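Local coordinates for putative branched-chain amino acid transport system substrate-binding protein (Rhodopseudomonas palustris, PDB 3TX6), which probably binds lignin-derived aromatic acids in the periplasm as the solute-binding component of an ABC transporter, at residues I25-A30 / A285-A290. Numbering follows the deposited sequence.
Sequences IPERNA and AHSFDA. With ENO (3-(4-hydroxy-phenyl)pyruvic acid), chain D.
The hydroxyl of Ser-287 crosses from one helix to the other and gives its hydrogen to the backbone carbonyl of Glu-27, OG to O 2.8 Å, approaching in the carbonyl plane on a lone pair with a C=O···OG angle of 116°. With chi1 at 59°, OG turns back over its own helix, near Ala-284 O, with which the same hydrogen is weakly shared as the lesser branch of a bifurcated bond. Serine suits the place because its short side chain carries a donor that reaches Glu-27 O. Alanine suits position 30 because its small methyl fits against the hydroxyl, Ala-30 CB to Ser-287 OG 3.4 Å, and lets the helices draw together. Their axes approach to 8.0 Å and cross at -32°, running roughly parallel, and the Ser-287 side chain also touches Met-74 of strand 72-75. The fold is that of a periplasmic binding protein, two lobes each built on a beta sheet flanked by helices, and this pairing joins helix 21-29 to helix 282-304 beside the ligand pocket. His-286 puts its ring into that pocket, where NE2 shares a 2.6 Å hydrogen bond with phenol oxygen O3 of the bound 3-(4-hydroxy-phenyl)pyruvic acid, which lies at the ring edge near its plane; an imidazole nitrogen can donate to or accept from a phenol. A leucine in its place would probably leave that oxygen without its imidazole mate. The extended Glu-27 chain brings its carboxylate beside the same ring's edge, OE2 4.4 Å from His-286 CD2, too far for a bond, while Glu-27 OE1 is hydrogen-bonded to Ser-77 OG.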
ATOM      1  N   ILE A  25      -5.550   5.686   9.711  1.00 12.80           N
ATOM      2  CA  ILE A  25      -5.230   5.830  11.123  1.00 13.19           C
ATOM      3  C   ILE A  25      -3.831   5.292  11.470  1.00 12.97           C
ATOM      4  O   ILE A  25      -3.029   6.010  12.100  1.00 12.98           O
ATOM      5  CB  ILE A  25      -6.340   5.251  12.035  1.00 14.13           C
ATOM      6  CG1 ILE A  25      -7.543   6.200  12.032  1.00 15.39           C
ATOM      7  CG2 ILE A  25      -5.835   5.052  13.476  1.00 16.58           C
ATOM      8  CD1 ILE A  25      -8.839   5.616  12.610  1.00 17.26           C
ATOM      9  N   PRO A  26      -3.499   4.076  11.028  1.00 13.92           N
ATOM     10  CA  PRO A  26      -2.144   3.626  11.316  1.00 12.87           C
ATOM     11  C   PRO A  26      -1.023   4.393  10.613  1.00 13.89           C
ATOM     12  O   PRO A  26       0.092   4.525  11.136  1.00 13.83           O
ATOM     13  CB  PRO A  26      -2.147   2.153  10.835  1.00 14.57           C
ATOM     14  CG  PRO A  26      -3.593   1.751  10.906  1.00 17.35           C
ATOM     15  CD  PRO A  26      -4.330   2.982  10.496  1.00 13.67           C
ATOM     16  N   GLU A  27      -1.341   4.895   9.425  1.00 13.14           N
ATOM     17  CA  GLU A  27      -0.391   5.744   8.706  1.00 12.25           C
ATOM     18  C   GLU A  27      -0.061   7.007   9.469  1.00 13.25           C
ATOM     19  O   GLU A  27       1.120   7.405   9.560  1.00 13.93           O
ATOM     20  CB  GLU A  27      -0.932   6.040   7.304  1.00 12.42           C
ATOM     21  CG  GLU A  27      -0.857   4.789   6.454  1.00 12.16           C
ATOM     22  CD  GLU A  27      -1.597   4.755   5.131  1.00 13.69           C
ATOM     23  OE1 GLU A  27      -2.333   5.671   4.779  1.00 14.84           O
ATOM     24  OE2 GLU A  27      -1.420   3.702   4.458  1.00 16.34           O
ATOM     25  N   ARG A  28      -1.093   7.653  10.013  0.50 12.92           N
ATOM     26  CA  ARG A  28      -0.903   8.843  10.828  0.50 13.94           C
ATOM     27  C   ARG A  28      -0.182   8.489  12.132  0.50 14.36           C
ATOM     28  O   ARG A  28       0.748   9.173  12.536  0.50 15.27           O
ATOM     29  CB  ARG A  28      -2.255   9.487  11.127  0.50 14.40           C
ATOM     30  CG  ARG A  28      -2.192  10.594  12.166  0.50 12.38           C
ATOM     31  CD  ARG A  28      -3.430  11.497  12.088  0.50 18.11           C
ATOM     32  NE  ARG A  28      -3.382  12.571  13.076  0.50 22.76           N
ATOM     33  CZ  ARG A  28      -3.733  12.416  14.352  0.50 27.80           C
ATOM     34  NH1 ARG A  28      -3.643  13.444  15.196  0.50 45.23           N
ATOM     35  NH2 ARG A  28      -4.163  11.229  14.774  0.50 25.88           N
ATOM     36  N   ASN A  29      -0.597   7.409  12.773  1.00 13.81           N
ATOM     37  CA  ASN A  29       0.011   7.029  14.048  1.00 14.16           C
ATOM     38  C   ASN A  29       1.497   6.662  13.895  1.00 14.39           C
ATOM     39  O   ASN A  29       2.290   6.869  14.803  1.00 15.11           O
ATOM     40  CB  ASN A  29      -0.743   5.893  14.715  1.00 13.99           C
ATOM     41  CG  ASN A  29      -2.081   6.300  15.291  1.00 15.68           C
ATOM     42  OD1 ASN A  29      -2.357   7.468  15.469  1.00 18.84           O
ATOM     43  ND2 ASN A  29      -2.904   5.308  15.608  1.00 16.91           N
ATOM     44  N   ALA A  30       1.892   6.117  12.746  1.00 15.22           N
ATOM     45  CA  ALA A  30       3.248   5.687  12.573  1.00 14.67           C
ATOM     46  C   ALA A  30       4.200   6.903  12.590  1.00 15.56           C
ATOM     47  O   ALA A  30       5.418   6.732  12.808  1.00 16.55           O
ATOM     48  CB  ALA A  30       3.405   4.922  11.247  1.00 16.93           C
ATOM     49  N   ALA A 285       3.358   0.757   7.920  1.00 13.68           N
ATOM     50  CA  ALA A 285       4.645   0.562   7.327  1.00 13.94           C
ATOM     51  C   ALA A 285       4.889   1.504   6.162  1.00 13.45           C
ATOM     52  O   ALA A 285       6.040   1.882   5.930  1.00 13.74           O
ATOM     53  CB  ALA A 285       4.803  -0.900   6.924  1.00 16.04           C
ATOM     54  N   HIS A 286       3.861   1.869   5.403  1.00 15.00           N
ATOM     55  CA  HIS A 286       4.099   2.748   4.254  1.00 13.66           C
ATOM     56  C   HIS A 286       4.516   4.137   4.668  1.00 14.14           C
ATOM     57  O   HIS A 286       5.431   4.687   4.052  1.00 14.20           O
ATOM     58  CB  HIS A 286       2.921   2.799   3.295  1.00 15.40           C
ATOM     59  CG  HIS A 286       2.552   1.478   2.704  1.00 16.45           C
ATOM     60  ND1 HIS A 286       3.463   0.547   2.278  1.00 17.70           N
ATOM     61  CD2 HIS A 286       1.293   0.939   2.462  1.00 16.84           C
ATOM     62  CE1 HIS A 286       2.786  -0.525   1.777  1.00 17.38           C
ATOM     63  NE2 HIS A 286       1.475  -0.288   1.894  1.00 20.53           N
ATOM     64  N   SER A 287       3.859   4.739   5.665  1.00 14.43           N
ATOM     65  CA  SER A 287       4.321   6.040   6.138  1.00 15.99           C
ATOM     66  C   SER A 287       5.697   5.948   6.823  1.00 14.74           C
ATOM     67  O   SER A 287       6.579   6.765   6.570  1.00 14.70           O
ATOM     68  CB  SER A 287       3.296   6.792   7.003  1.00 17.45           C
ATOM     69  OG  SER A 287       2.991   6.029   8.064  1.00 19.57           O
ATOM     70  N   PHE A 288       5.909   4.927   7.648  1.00 13.68           N
ATOM     71  CA  PHE A 288       7.211   4.691   8.260  1.00 15.18           C
ATOM     72  C   PHE A 288       8.310   4.592   7.189  1.00 14.36           C
ATOM     73  O   PHE A 288       9.367   5.210   7.306  1.00 15.73           O
ATOM     74  CB  PHE A 288       7.149   3.432   9.116  1.00 15.40           C
ATOM     75  CG  PHE A 288       8.409   3.104   9.838  1.00 15.32           C
ATOM     76  CD1 PHE A 288       8.660   3.655  11.091  1.00 16.24           C
ATOM     77  CD2 PHE A 288       9.317   2.209   9.324  1.00 15.34           C
ATOM     78  CE1 PHE A 288       9.781   3.331  11.798  1.00 17.82           C
ATOM     79  CE2 PHE A 288      10.447   1.871  10.055  1.00 16.79           C
ATOM     80  CZ  PHE A 288      10.682   2.450  11.276  1.00 19.25           C
ATOM     81  N   ASP A 289       8.047   3.792   6.161  1.00 14.03           N
ATOM     82  CA  ASP A 289       9.045   3.555   5.116  1.00 15.23           C
ATOM     83  C   ASP A 289       9.297   4.821   4.290  1.00 13.59           C
ATOM     84  O   ASP A 289      10.404   5.040   3.830  1.00 15.17           O
ATOM     85  CB  ASP A 289       8.586   2.442   4.208  1.00 14.55           C
ATOM     86  CG  ASP A 289       8.655   1.080   4.858  1.00 16.12           C
ATOM     87  OD1 ASP A 289       9.185   0.988   5.986  1.00 16.45           O
ATOM     88  OD2 ASP A 289       8.234   0.105   4.204  1.00 15.68           O
ATOM     89  N   ALA A 290       8.260   5.636   4.075  1.00 13.70           N
ATOM     90  CA  ALA A 290       8.450   6.876   3.347  1.00 13.33           C
ATOM     91  C   ALA A 290       9.527   7.738   4.037  1.00 13.32           C
ATOM     92  O   ALA A 290      10.371   8.391   3.377  1.00 13.61           O
ATOM     93  CB  ALA A 290       7.148   7.650   3.178  1.00 14.81           C
TER
HETATM   94  O4  ENO D 386      -5.014   1.451  -2.831  1.00 19.20           O
HETATM   95  C9  ENO D 386      -3.400   0.525   0.028  1.00 16.67           C
HETATM   96  C8  ENO D 386      -2.112   0.159   0.360  1.00 17.51           C
HETATM   97  C7  ENO D 386      -1.589  -1.085  -0.027  1.00 17.59           C
HETATM   98  C6  ENO D 386      -2.361  -1.897  -0.835  1.00 16.77           C
HETATM   99  C5  ENO D 386      -3.669  -1.551  -1.163  1.00 18.95           C
HETATM  100  C4  ENO D 386      -4.204  -0.320  -0.746  1.00 16.72           C
HETATM  101  O3  ENO D 386      -0.278  -1.389   0.315  1.00 25.70           O
HETATM  102  C3  ENO D 386      -5.634   0.039  -1.034  1.00 20.31           C
HETATM  103  C2  ENO D 386      -5.932   0.902  -2.199  1.00 19.53           C
HETATM  104  C1  ENO D 386      -7.334   1.175  -2.485  1.00 19.53           C
HETATM  105  O2  ENO D 386      -7.593   1.945  -3.433  1.00 18.36           O
HETATM  106  O1  ENO D 386      -8.255   0.640  -1.798  1.00 20.01           O